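PDB 4NTD: thioredoxin reductase from Streptomyces clavuligerus, which binds FAD and, as the flavoenzyme HlmI, catalyses disulfide bond formation in natural products, probably that of the antibiotic holomycin. Local coordinates for residues G30-V35 / A52-V57; I36-G41 / L58-A63. One frame throughout, in Å; residues are numbered along the deposited sequence.

Interaction 1: G30-V35 / A52-V57; sequences GIDVVV and ARRRVV
Val57 pushes its CG2 methyl into the notch between CG2 and CD1 of Ile31, 4.1 Å from Ile31 CD1. On the reverse face, Val35 CG2 rests on Val56 CG1 at 4.0 Å. Backbone bonds join the two parallel strands in register: Val57 N bonds to Val33 O (3.0 Å), and Val35 N bonds to Val57 O.

The pairing changes at Asp32, whose backbone angles are helical. Arg55 O takes both Asp32 N (2.9 Å) and the longer bond from Val33 N (3.2 Å), much as in a beta bulge. The kink turns the Asp32 side chain toward the 52-57 segment. With CG beside the backbone N (chi1 -66°), OD2 receives Arg55 N at 2.8 Å, nearly straight and on its anti side. Arg54, bent at chi2, lays CB and CD against this carboxylate; the guanidinium stands 80° to it, and a water links Asp32 OD2 to Arg54 NH1. Arg55 CB lies beside Gly30 O, 3.7 Å away.

The contact pairs the beginnings of the two strands of a beta-alpha-beta unit of the Rossmann type. Helices 40-51 and 305-338 pack on the face bearing Val33 and Val56, and strand 129-132 lies over Val34 and Val57. Arg54 reaches Asn320 and Asp327 of helix 305-338, while Ala52 packs on Trp194 and Arg54 on Gln193, both of the second subunit.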
ATOM      1  N   GLY A  30     -11.610 -10.665  25.738  1.00 31.14           N
ATOM      2  CA  GLY A  30     -11.384 -11.503  24.561  1.00 28.93           C
ATOM      3  C   GLY A  30     -10.463 -10.803  23.579  1.00 25.75           C
ATOM      4  O   GLY A  30     -10.519  -9.581  23.432  1.00 26.98           O
ATOM      5  N   ILE A  31      -9.609 -11.577  22.913  1.00 22.66           N
ATOM      6  CA  ILE A  31      -8.690 -11.041  21.907  1.00 20.23           C
ATOM      7  C   ILE A  31      -9.407 -11.022  20.560  1.00 20.05           C
ATOM      8  O   ILE A  31     -10.016 -12.019  20.160  1.00 19.61           O
ATOM      9  CB  ILE A  31      -7.399 -11.885  21.821  1.00 21.63           C
ATOM     10  CG1 ILE A  31      -6.651 -11.841  23.160  1.00 24.83           C
ATOM     11  CG2 ILE A  31      -6.499 -11.392  20.693  1.00 21.36           C
ATOM     12  CD1 ILE A  31      -5.667 -12.976  23.352  1.00 27.62           C
ATOM     13  N   ASP A  32      -9.340  -9.887  19.868  1.00 18.71           N
ATOM     14  CA  ASP A  32     -10.026  -9.723  18.588  1.00 18.59           C
ATOM     15  C   ASP A  32      -9.167 -10.174  17.414  1.00 16.85           C
ATOM     16  O   ASP A  32      -9.656 -10.855  16.512  1.00 17.75           O
ATOM     17  CB  ASP A  32     -10.445  -8.266  18.388  1.00 18.91           C
ATOM     18  CG  ASP A  32     -11.504  -7.823  19.377  1.00 21.25           C
ATOM     19  OD1 ASP A  32     -12.518  -8.537  19.524  1.00 24.04           O
ATOM     20  OD2 ASP A  32     -11.325  -6.757  20.001  1.00 22.29           O
ATOM     21  N   VAL A  33      -7.894  -9.783  17.419  1.00 16.58           N
ATOM     22  CA  VAL A  33      -6.986 -10.100  16.316  1.00 16.03           C
ATOM     23  C   VAL A  33      -5.602 -10.488  16.826  1.00 15.88           C
ATOM     24  O   VAL A  33      -5.044  -9.823  17.699  1.00 16.53           O
ATOM     25  CB  VAL A  33      -6.820  -8.907  15.345  1.00 17.50           C
ATOM     26  CG1 VAL A  33      -6.122  -9.356  14.065  1.00 17.39           C
ATOM     27  CG2 VAL A  33      -8.165  -8.272  15.021  1.00 17.21           C
ATOM     28  N   VAL A  34      -5.063 -11.576  16.280  1.00 15.73           N
ATOM     29  CA  VAL A  34      -3.649 -11.892  16.432  1.00 15.83           C
ATOM     30  C   VAL A  34      -2.959 -11.622  15.098  1.00 15.24           C
ATOM     31  O   VAL A  34      -3.353 -12.165  14.060  1.00 15.89           O
ATOM     32  CB  VAL A  34      -3.407 -13.348  16.884  1.00 16.69           C
ATOM     33  CG1 VAL A  34      -1.916 -13.673  16.875  1.00 17.34           C
ATOM     34  CG2 VAL A  34      -3.975 -13.569  18.277  1.00 18.16           C
ATOM     35  N   VAL A  35      -1.944 -10.765  15.136  1.00 15.27           N
ATOM     36  CA  VAL A  35      -1.140 -10.445  13.964  1.00 15.19           C
ATOM     37  C   VAL A  35       0.157 -11.239  14.073  1.00 15.85           C
ATOM     38  O   VAL A  35       0.913 -11.072  15.033  1.00 16.45           O
ATOM     39  CB  VAL A  35      -0.849  -8.932  13.876  1.00 15.37           C
ATOM     40  CG1 VAL A  35      -0.011  -8.611  12.646  1.00 15.64           C
ATOM     41  CG2 VAL A  35      -2.151  -8.143  13.843  1.00 16.82           C
ATOM     42  N   ALA A  52      -8.912   1.345  16.153  1.00 15.46           N
ATOM     43  CA  ALA A  52     -10.325   0.956  16.085  1.00 15.73           C
ATOM     44  C   ALA A  52     -10.826   0.272  17.370  1.00 16.61           C
ATOM     45  O   ALA A  52     -11.920  -0.300  17.385  1.00 17.65           O
ATOM     46  CB  ALA A  52     -10.563   0.060  14.877  1.00 16.00           C
ATOM     47  N   ARG A  53     -10.010   0.340  18.425  1.00 16.85           N
ATOM     48  CA  ARG A  53     -10.356  -0.186  19.749  0.50 17.74           C
ATOM     49  C   ARG A  53     -10.555  -1.706  19.764  1.00 18.03           C
ATOM     50  O   ARG A  53     -11.267  -2.238  20.616  1.00 19.36           O
ATOM     51  CB  ARG A  53     -11.590   0.532  20.320  0.50 17.43           C
ATOM     52  CG  ARG A  53     -11.508   2.049  20.235  0.50 18.15           C
ATOM     53  CD  ARG A  53     -12.578   2.723  21.077  0.50 18.79           C
ATOM     54  NE  ARG A  53     -12.258   2.688  22.502  0.50 21.13           N
ATOM     55  CZ  ARG A  53     -13.105   3.035  23.465  0.50 22.82           C
ATOM     56  NH1 ARG A  53     -14.330   3.437  23.158  0.50 23.36           N
ATOM     57  NH2 ARG A  53     -12.730   2.975  24.735  0.50 23.43           N
ATOM     58  N   ARG A  54      -9.912  -2.401  18.826  1.00 17.29           N
ATOM     59  CA  ARG A  54      -9.895  -3.859  18.827  1.00 17.60           C
ATOM     60  C   ARG A  54      -8.709  -4.301  19.672  1.00 18.47           C
ATOM     61  O   ARG A  54      -7.661  -3.649  19.661  1.00 19.00           O
ATOM     62  CB  ARG A  54      -9.761  -4.416  17.409  1.00 17.32           C
ATOM     63  CG  ARG A  54     -10.900  -4.040  16.475  1.00 18.47           C
ATOM     64  CD  ARG A  54     -12.228  -4.625  16.929  1.00 18.63           C
ATOM     65  NE  ARG A  54     -13.298  -4.315  15.985  1.00 18.57           N
ATOM     66  CZ  ARG A  54     -14.576  -4.655  16.140  1.00 18.81           C
ATOM     67  NH1 ARG A  54     -14.980  -5.331  17.213  1.00 19.28           N
ATOM     68  NH2 ARG A  54     -15.460  -4.313  15.209  1.00 19.90           N
ATOM     69  N   ARG A  55      -8.882  -5.397  20.407  1.00 18.62           N
ATOM     70  CA  ARG A  55      -7.810  -5.946  21.227  0.50 18.67           C
ATOM     71  C   ARG A  55      -6.887  -6.796  20.356  1.00 18.14           C
ATOM     72  O   ARG A  55      -7.292  -7.841  19.839  1.00 18.06           O
ATOM     73  CB  ARG A  55      -8.393  -6.747  22.392  0.50 22.10           C
ATOM     74  CG  ARG A  55      -9.264  -5.885  23.291  0.50 27.81           C
ATOM     75  CD  ARG A  55      -8.577  -4.555  23.558  0.50 36.82           C
ATOM     76  NE  ARG A  55      -9.502  -3.424  23.525  0.50 40.45           N
ATOM     77  CZ  ARG A  55      -9.133  -2.176  23.257  0.50 41.54           C
ATOM     78  NH1 ARG A  55      -7.863  -1.907  22.993  0.50 46.09           N
ATOM     79  NH2 ARG A  55     -10.027  -1.199  23.245  0.50 44.65           N
ATOM     80  N   VAL A  56      -5.650  -6.328  20.196  1.00 16.99           N
ATOM     81  CA  VAL A  56      -4.678  -6.931  19.289  1.00 17.13           C
ATOM     82  C   VAL A  56      -3.472  -7.472  20.049  1.00 17.54           C
ATOM     83  O   VAL A  56      -2.939  -6.804  20.933  1.00 18.13           O
ATOM     84  CB  VAL A  56      -4.180  -5.893  18.259  1.00 17.83           C
ATOM     85  CG1 VAL A  56      -3.136  -6.495  17.323  1.00 18.99           C
ATOM     86  CG2 VAL A  56      -5.351  -5.334  17.463  1.00 17.51           C
ATOM     87  N   VAL A  57      -3.051  -8.683  19.688  1.00 17.60           N
ATOM     88  CA  VAL A  57      -1.775  -9.236  20.133  1.00 17.59           C
ATOM     89  C   VAL A  57      -0.931  -9.517  18.893  1.00 16.70           C
ATOM     90  O   VAL A  57      -1.400 -10.160  17.955  1.00 17.39           O
ATOM     91  CB  VAL A  57      -1.955 -10.539  20.940  1.00 18.51           C
ATOM     92  CG1 VAL A  57      -0.601 -11.117  21.340  1.00 19.32           C
ATOM     93  CG2 VAL A  57      -2.814 -10.291  22.173  1.00 19.23           C
TER
HETATM   94  O   HOH W   1     -13.922  -5.492  19.793  1.00 31.04           O

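Interaction 2: I36-G41 / L58-A63. With FAD (flavin-adenine dinucleotide), chain C.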
ATOM      1  N   ILE A  36       0.392 -12.115  13.099  1.00 15.37           N
ATOM      2  CA  ILE A  36       1.571 -12.978  13.095  1.00 16.29           C
ATOM      3  C   ILE A  36       2.615 -12.371  12.160  1.00 16.04           C
ATOM      4  O   ILE A  36       2.471 -12.412  10.934  1.00 16.78           O
ATOM      5  CB  ILE A  36       1.216 -14.418  12.675  1.00 16.66           C
ATOM      6  CG1 ILE A  36       0.068 -14.950  13.546  1.00 17.93           C
ATOM      7  CG2 ILE A  36       2.439 -15.321  12.795  1.00 17.04           C
ATOM      8  CD1 ILE A  36      -0.491 -16.287  13.111  1.00 19.14           C
ATOM      9  N   GLY A  37       3.661 -11.807  12.762  1.00 16.09           N
ATOM     10  CA  GLY A  37       4.684 -11.059  12.037  1.00 16.42           C
ATOM     11  C   GLY A  37       4.499  -9.568  12.247  1.00 15.88           C
ATOM     12  O   GLY A  37       3.397  -9.047  12.064  1.00 16.97           O
ATOM     13  N   ALA A  38       5.575  -8.890  12.640  1.00 16.38           N
ATOM     14  CA  ALA A  38       5.548  -7.454  12.909  1.00 16.52           C
ATOM     15  C   ALA A  38       6.604  -6.721  12.088  1.00 16.09           C
ATOM     16  O   ALA A  38       7.382  -5.916  12.612  1.00 17.18           O
ATOM     17  CB  ALA A  38       5.732  -7.186  14.397  1.00 17.20           C
ATOM     18  N   GLY A  39       6.627  -7.014  10.791  1.00 15.58           N
ATOM     19  CA  GLY A  39       7.249  -6.130   9.820  1.00 14.24           C
ATOM     20  C   GLY A  39       6.279  -4.993   9.553  1.00 14.29           C
ATOM     21  O   GLY A  39       5.306  -4.816  10.288  1.00 14.91           O
ATOM     22  N   ALA A  40       6.524  -4.225   8.497  1.00 14.23           N
ATOM     23  CA  ALA A  40       5.646  -3.097   8.175  1.00 14.20           C
ATOM     24  C   ALA A  40       4.201  -3.537   7.910  1.00 14.60           C
ATOM     25  O   ALA A  40       3.260  -2.816   8.247  1.00 15.16           O
ATOM     26  CB  ALA A  40       6.191  -2.317   6.991  1.00 15.91           C
ATOM     27  N   GLY A  41       4.027  -4.713   7.312  1.00 14.92           N
ATOM     28  CA  GLY A  41       2.693  -5.247   7.039  1.00 15.12           C
ATOM     29  C   GLY A  41       1.883  -5.473   8.302  1.00 14.10           C
ATOM     30  O   GLY A  41       0.794  -4.920   8.464  1.00 14.37           O
ATOM     31  N   LEU A  58       0.301  -9.013  18.882  1.00 16.31           N
ATOM     32  CA  LEU A  58       1.252  -9.333  17.822  1.00 16.65           C
ATOM     33  C   LEU A  58       2.244 -10.362  18.332  1.00 16.82           C
ATOM     34  O   LEU A  58       2.746 -10.239  19.449  1.00 17.57           O
ATOM     35  CB  LEU A  58       2.019  -8.092  17.369  1.00 17.34           C
ATOM     36  CG  LEU A  58       1.189  -6.949  16.784  1.00 17.42           C
ATOM     37  CD1 LEU A  58       0.856  -5.910  17.847  1.00 18.35           C
ATOM     38  CD2 LEU A  58       1.918  -6.320  15.607  1.00 19.18           C
ATOM     39  N   VAL A  59       2.514 -11.376  17.512  1.00 16.53           N
ATOM     40  CA  VAL A  59       3.568 -12.349  17.789  1.00 16.68           C
ATOM     41  C   VAL A  59       4.577 -12.263  16.646  1.00 16.49           C
ATOM     42  O   VAL A  59       4.213 -12.447  15.482  1.00 17.15           O
ATOM     43  CB  VAL A  59       3.020 -13.787  17.900  1.00 17.27           C
ATOM     44  CG1 VAL A  59       4.119 -14.743  18.348  1.00 17.26           C
ATOM     45  CG2 VAL A  59       1.844 -13.845  18.868  1.00 18.66           C
ATOM     46  N   ASP A  60       5.833 -11.969  16.975  1.00 15.80           N
ATOM     47  CA  ASP A  60       6.868 -11.751  15.961  1.00 15.98           C
ATOM     48  C   ASP A  60       8.197 -12.380  16.368  1.00 16.42           C
ATOM     49  O   ASP A  60       8.649 -12.209  17.498  1.00 16.76           O
ATOM     50  CB  ASP A  60       7.064 -10.257  15.711  1.00 16.74           C
ATOM     51  CG  ASP A  60       8.168  -9.978  14.712  1.00 16.37           C
ATOM     52  OD1 ASP A  60       7.919 -10.101  13.495  1.00 16.30           O
ATOM     53  OD2 ASP A  60       9.288  -9.642  15.146  1.00 18.15           O
ATOM     54  N   SER A  61       8.829 -13.083  15.430  1.00 16.77           N
ATOM     55  CA  SER A  61      10.051 -13.840  15.715  1.00 16.80           C
ATOM     56  C   SER A  61      11.355 -13.041  15.546  1.00 17.80           C
ATOM     57  O   SER A  61      12.439 -13.582  15.768  1.00 20.85           O
ATOM     58  CB  SER A  61      10.091 -15.112  14.862  1.00 18.57           C
ATOM     59  OG  SER A  61      10.065 -14.815  13.479  1.00 19.66           O
ATOM     60  N   GLY A  62      11.252 -11.774  15.152  1.00 18.37           N
ATOM     61  CA  GLY A  62      12.395 -10.853  15.158  1.00 19.60           C
ATOM     62  C   GLY A  62      13.367 -10.974  13.997  1.00 19.90           C
ATOM     63  O   GLY A  62      14.557 -10.697  14.157  1.00 21.88           O
ATOM     64  N   ALA A  63      12.865 -11.354  12.824  1.00 18.68           N
ATOM     65  CA  ALA A  63      13.709 -11.563  11.644  1.00 19.85           C
ATOM     66  C   ALA A  63      13.182 -10.818  10.412  1.00 18.87           C
ATOM     67  O   ALA A  63      12.727 -11.445   9.454  1.00 19.45           O
ATOM     68  CB  ALA A  63      13.830 -13.054  11.357  1.00 21.15           C
TER
HETATM   69  PA  FAD C 402       8.981  -8.660   6.926  1.00 15.00           P
HETATM   70  O1A FAD C 402       9.416  -7.221   7.006  1.00 15.51           O
HETATM   71  O2A FAD C 402       9.987  -9.686   6.477  1.00 15.68           O
HETATM   72  O5B FAD C 402       8.434  -9.091   8.369  1.00 14.28           O
HETATM   73  C5B FAD C 402       7.943 -10.407   8.591  1.00 14.99           C
HETATM   74  C4B FAD C 402       8.048 -10.704  10.077  1.00 15.94           C
HETATM   75  O4B FAD C 402       7.344 -11.908  10.370  1.00 15.80           O
HETATM   76  C3B FAD C 402       9.492 -10.914  10.530  1.00 16.12           C
HETATM   77  O3B FAD C 402       9.835  -9.986  11.568  1.00 16.75           O
HETATM   78  C2B FAD C 402       9.538 -12.352  11.022  1.00 17.19           C
HETATM   79  O2B FAD C 402      10.380 -12.511  12.168  1.00 18.74           O
HETATM   80  C1B FAD C 402       8.082 -12.634  11.353  1.00 16.35           C
HETATM   81  N9A FAD C 402       7.657 -14.051  11.318  1.00 15.52           N
HETATM   82  C8A FAD C 402       7.780 -14.907  10.287  1.00 16.31           C
HETATM   83  N7A FAD C 402       7.250 -16.112  10.606  1.00 17.06           N
HETATM   84  C5A FAD C 402       6.772 -16.028  11.860  1.00 16.00           C
HETATM   85  C6A FAD C 402       6.085 -16.932  12.806  1.00 16.59           C
HETATM   86  N6A FAD C 402       5.810 -18.207  12.452  1.00 18.15           N
HETATM   87  N1A FAD C 402       5.753 -16.442  14.024  1.00 17.33           N
HETATM   88  C2A FAD C 402       6.027 -15.171  14.388  1.00 17.00           C
HETATM   89  N3A FAD C 402       6.646 -14.296  13.571  1.00 15.81           N
HETATM   90  C4A FAD C 402       7.034 -14.661  12.322  1.00 15.81           C
HETATM   91  N1  FAD C 402      12.204  -2.712   0.626  1.00 14.43           N
HETATM   92  C2  FAD C 402      12.136  -1.362   0.560  1.00 15.08           C
HETATM   93  O2  FAD C 402      11.010  -0.839   0.434  1.00 15.49           O
HETATM   94  N3  FAD C 402      13.227  -0.577   0.625  1.00 15.23           N
HETATM   95  C4  FAD C 402      14.464  -1.085   0.767  1.00 14.87           C
HETATM   96  O4  FAD C 402      15.458  -0.333   0.819  1.00 15.70           O
HETATM   97  C4X FAD C 402      14.626  -2.556   0.859  1.00 14.41           C
HETATM   98  N5  FAD C 402      15.833  -3.160   1.001  1.00 15.28           N
HETATM   99  C5X FAD C 402      15.924  -4.516   1.065  1.00 15.23           C
HETATM  100  C6  FAD C 402      17.173  -5.109   1.212  1.00 16.61           C
HETATM  101  C7  FAD C 402      17.304  -6.493   1.283  1.00 17.26           C
HETATM  102  C7M FAD C 402      18.670  -7.116   1.442  1.00 19.32           C
HETATM  103  C8  FAD C 402      16.095  -7.351   1.203  1.00 17.06           C
HETATM  104  C8M FAD C 402      16.214  -8.852   1.268  1.00 17.99           C
HETATM  105  C9  FAD C 402      14.842  -6.766   1.056  1.00 16.39           C
HETATM  106  C9A FAD C 402      14.705  -5.377   0.981  1.00 15.47           C
HETATM  107  N10 FAD C 402      13.438  -4.755   0.834  1.00 14.78           N
HETATM  108  C10 FAD C 402      13.384  -3.352   0.773  1.00 14.18           C
HETATM  109  C1' FAD C 402      12.177  -5.504   0.755  1.00 14.35           C
HETATM  110  C2' FAD C 402      11.611  -5.667   2.166  1.00 14.27           C
HETATM  111  O2' FAD C 402      12.390  -6.640   2.876  1.00 15.90           O
HETATM  112  C3' FAD C 402      10.148  -6.109   2.146  1.00 14.36           C
HETATM  113  O3' FAD C 402       9.383  -5.176   1.375  1.00 15.21           O
HETATM  114  C4' FAD C 402       9.527  -6.201   3.540  1.00 14.35           C
HETATM  115  O4' FAD C 402      10.371  -6.929   4.440  1.00 16.05           O
HETATM  116  C5' FAD C 402       8.172  -6.895   3.504  1.00 14.20           C
HETATM  117  O5' FAD C 402       7.484  -6.620   4.722  1.00 13.88           O
HETATM  118  P   FAD C 402       6.606  -7.744   5.460  1.00 14.54           P
HETATM  119  O1P FAD C 402       5.797  -8.485   4.432  1.00 15.26           O
HETATM  120  O2P FAD C 402       5.930  -7.077   6.632  1.00 14.88           O
HETATM  121  O3P FAD C 402       7.684  -8.840   5.977  1.00 14.88           O
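Asp60 OD1 accepts two bonds, from Ala38 N at 2.8 Å and from the FAD ribose hydroxyl O3B at 2.7 Å; the amide arrives from above the carboxylate plane, 42° out of it. CG is trans to the backbone N (chi1 177°), which brings the acid up to the amide of Ala38 in the glycine-rich turn. OD2 takes Gly62 N at 2.9 Å, closing an Asx turn, so both oxygens have partners. Replacing Asp60 with a leucine would probably leave Ala38 N, Gly62 N and the ribose O3B without their acceptor.

Just before the turn, Gly37 N bonds to Val59 O at 2.8 Å, the last backbone link of the parallel pair. The second ribose hydroxyl, O2B, is held by Ser61 OG at 2.7 Å and Ala63 N at 2.8 Å, and Gly41 N donates to phosphate oxygen O2P at 3.1 Å. A side chain on Gly37 would strike FAD O4B. Ala38 CB packs on Asp60 CB, 3.6 Å away.

These features fit a Rossmann-type dinucleotide fold: strand 31-36 ends in the Gly37–Gly39 turn, and helix 40-51 begins at the pyrophosphate. Strand 106-112 packs on Ile36 and Val59, Ala46 of helix 40-51 touches Leu58, and helix 305-338 meets Ala40.

Interactions 1 and 2 are successive lengths of one parallel strand pair, 31-36 beside 56-60, with helix 40-51 making the crossover; their centres lie 15 Å apart. They meet where Val35 O faces Val59 N at 3.0 Å, a probable hydrogen bond, and where Val34 CG1 packs 4.3 Å from Val59 CG2. Only interaction 2 touches FAD: its loops bind the adenosine ribose and the pyrophosphate, whereas the side chain of Val35 in interaction 1 is about 8 Å from the cofactor. Interaction 1 pairs the strand beginnings, and the same strands lead into the nucleotide-binding loops. Bound glutathione lies about 13 Å from Gly39 and about 12 Å from the side chain of Arg54.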